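Local coordinates for recombination protein recR (Deinococcus radiodurans, PDB 1VDD) that probably takes part in recombinational DNA repair, perhaps acting together with RecF and RecO, and carries a zinc finger and a Toprim domain, at residues 55-58 / 59-62. Sequence-based numbering, arbitrary orientation.
Sequences HVCP and ICFN. With ZN (zinc ion), chain E.
Phe-61 lays one face of its ring over the turn that leads back to Cys-57: the carbonyl oxygen Cys-57 O stands 3.3 Å above the ring plane, displaced toward the rim, and the carbonyl carbon of Pro-58 lies over the same face. At the edge, near the ring plane, comes the CG2 branch of Val-56, while its other methyl, CG1, reaches Phe-61 CD2 at 3.7 Å. With CG anti to its own carbonyl carbon (chi1 -69°), the ring folds back beneath the Cys-57 and Pro-58 peptides, bringing Phe-61 CZ to 3.4 Å from Pro-58 O. The Phe-61 CA-H also points at Cys-57 O, a 3.3 Å CH...O contact from CA to O. Cutting Phe-61 back to an alanine is likely to leave the Cys-57 and Pro-58 carbonyls without their aromatic cover and Val-56 without the ring beside it.

On the metal side of the same turn, Cys-57 and Cys-60 form the first CxxC pair of a Cys4 zinc site, completed by Cys-69 and Cys-72. Cys-57 turns its SG away from its backbone N (chi1 173°) and toward the metal, binding the zinc ion at 2.5 Å. Cys-60 SG binds the same ion at 1.9 Å. The one hydrogen bond across the turn runs from Cys-57 N to Asn-62 O, 3.0 Å, with the donor 38° out of the carbonyl plane, and it ties the start of the loop to its end.

This loop joins strand 55-56 to strand 63-64, a short antiparallel pair in which His-55 bonds through its backbone to Thr-64. Helix 37-53 leads into the first strand. Beyond the turn, Phe-61 stacks with His-123 and touches Pro-126, while Ile-59 and Cys-60 meet Arg-130, which sets the zinc finger against loops of the Toprim domain.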
ATOM      1  N   HIS A  55      -7.514  19.738 -29.547  1.00 42.79           N
ATOM      2  CA  HIS A  55      -6.767  19.169 -30.646  1.00 44.69           C
ATOM      3  C   HIS A  55      -5.286  19.367 -30.386  1.00 41.89           C
ATOM      4  O   HIS A  55      -4.883  20.120 -29.497  1.00 43.46           O
ATOM      5  CB  HIS A  55      -7.172  19.832 -31.970  1.00 49.27           C
ATOM      6  CG  HIS A  55      -6.981  21.313 -31.988  1.00 45.44           C
ATOM      7  ND1 HIS A  55      -5.738  21.901 -32.034  1.00 48.27           N
ATOM      8  CD2 HIS A  55      -7.876  22.329 -31.949  1.00 50.10           C
ATOM      9  CE1 HIS A  55      -5.873  23.214 -32.023  1.00 49.78           C
ATOM     10  NE2 HIS A  55      -7.161  23.500 -31.971  1.00 49.23           N
ATOM     11  N   VAL A  56      -4.477  18.680 -31.174  1.00 43.33           N
ATOM     12  CA  VAL A  56      -3.038  18.767 -31.038  1.00 46.62           C
ATOM     13  C   VAL A  56      -2.499  19.977 -31.796  1.00 43.00           C
ATOM     14  O   VAL A  56      -2.987  20.301 -32.868  1.00 45.78           O
ATOM     15  CB  VAL A  56      -2.383  17.458 -31.560  1.00 46.15           C
ATOM     16  CG1 VAL A  56      -2.419  17.405 -33.069  1.00 44.73           C
ATOM     17  CG2 VAL A  56      -0.990  17.346 -31.042  1.00 50.89           C
ATOM     18  N   CYS A  57      -1.506  20.656 -31.226  1.00 49.62           N
ATOM     19  CA  CYS A  57      -0.895  21.826 -31.872  1.00 50.25           C
ATOM     20  C   CYS A  57      -0.167  21.368 -33.132  1.00 50.40           C
ATOM     21  O   CYS A  57       0.498  20.334 -33.136  1.00 54.61           O
ATOM     22  CB  CYS A  57       0.095  22.521 -30.916  1.00 49.00           C
ATOM     23  SG  CYS A  57       1.088  23.884 -31.625  1.00 50.03           S
ATOM     24  N   PRO A  58      -0.283  22.131 -34.222  1.00 52.85           N
ATOM     25  CA  PRO A  58       0.377  21.767 -35.477  1.00 53.15           C
ATOM     26  C   PRO A  58       1.908  21.877 -35.441  1.00 55.63           C
ATOM     27  O   PRO A  58       2.603  21.083 -36.078  1.00 57.45           O
ATOM     28  CB  PRO A  58      -0.248  22.732 -36.471  1.00 51.77           C
ATOM     29  CG  PRO A  58      -0.422  23.975 -35.639  1.00 51.23           C
ATOM     30  CD  PRO A  58      -0.993  23.417 -34.351  1.00 53.53           C
ATOM     31  N   ILE A  59       2.420  22.862 -34.702  1.00 56.10           N
ATOM     32  CA  ILE A  59       3.866  23.092 -34.582  1.00 56.81           C
ATOM     33  C   ILE A  59       4.459  22.027 -33.669  1.00 55.85           C
ATOM     34  O   ILE A  59       5.082  21.064 -34.129  1.00 53.36           O
ATOM     35  CB  ILE A  59       4.159  24.478 -33.964  1.00 56.12           C
ATOM     36  CG1 ILE A  59       3.405  25.572 -34.733  1.00 52.91           C
ATOM     37  CG2 ILE A  59       5.662  24.718 -33.941  1.00 55.99           C
ATOM     38  CD1 ILE A  59       3.575  25.525 -36.250  1.00 44.89           C
ATOM     39  N   CYS A  60       4.302  22.244 -32.368  1.00 52.14           N
ATOM     40  CA  CYS A  60       4.730  21.276 -31.375  1.00 49.86           C
ATOM     41  C   CYS A  60       3.389  20.584 -31.271  1.00 49.77           C
ATOM     42  O   CYS A  60       2.407  21.114 -31.781  1.00 57.62           O
ATOM     43  CB  CYS A  60       5.057  21.960 -30.053  1.00 47.66           C
ATOM     44  SG  CYS A  60       3.693  22.948 -29.384  1.00 41.85           S
ATOM     45  N   PHE A  61       3.300  19.428 -30.638  1.00 42.58           N
ATOM     46  CA  PHE A  61       1.991  18.806 -30.565  1.00 35.79           C
ATOM     47  C   PHE A  61       1.407  18.810 -29.161  1.00 38.57           C
ATOM     48  O   PHE A  61       0.836  17.826 -28.684  1.00 30.31           O
ATOM     49  CB  PHE A  61       2.068  17.410 -31.177  1.00 38.04           C
ATOM     50  CG  PHE A  61       2.284  17.445 -32.662  1.00 43.94           C
ATOM     51  CD1 PHE A  61       3.473  17.953 -33.191  1.00 45.17           C
ATOM     52  CD2 PHE A  61       1.267  17.080 -33.538  1.00 43.20           C
ATOM     53  CE1 PHE A  61       3.639  18.105 -34.562  1.00 46.63           C
ATOM     54  CE2 PHE A  61       1.421  17.227 -34.917  1.00 48.31           C
ATOM     55  CZ  PHE A  61       2.609  17.743 -35.431  1.00 49.65           C
ATOM     56  N   ASN A  62       1.566  19.957 -28.506  1.00 39.04           N
ATOM     57  CA  ASN A  62       1.052  20.173 -27.163  1.00 44.20           C
ATOM     58  C   ASN A  62      -0.445  20.441 -27.313  1.00 44.50           C
ATOM     59  O   ASN A  62      -0.870  21.058 -28.285  1.00 48.82           O
ATOM     60  CB  ASN A  62       1.757  21.374 -26.535  1.00 46.19           C
ATOM     61  CG  ASN A  62       1.429  21.537 -25.076  1.00 50.24           C
ATOM     62  OD1 ASN A  62       1.449  20.569 -24.314  1.00 54.23           O
ATOM     63  ND2 ASN A  62       1.134  22.765 -24.669  1.00 55.34           N
TER
HETATM   64 ZN    ZN E 230       2.685  24.514 -29.820  1.00 24.16          ZN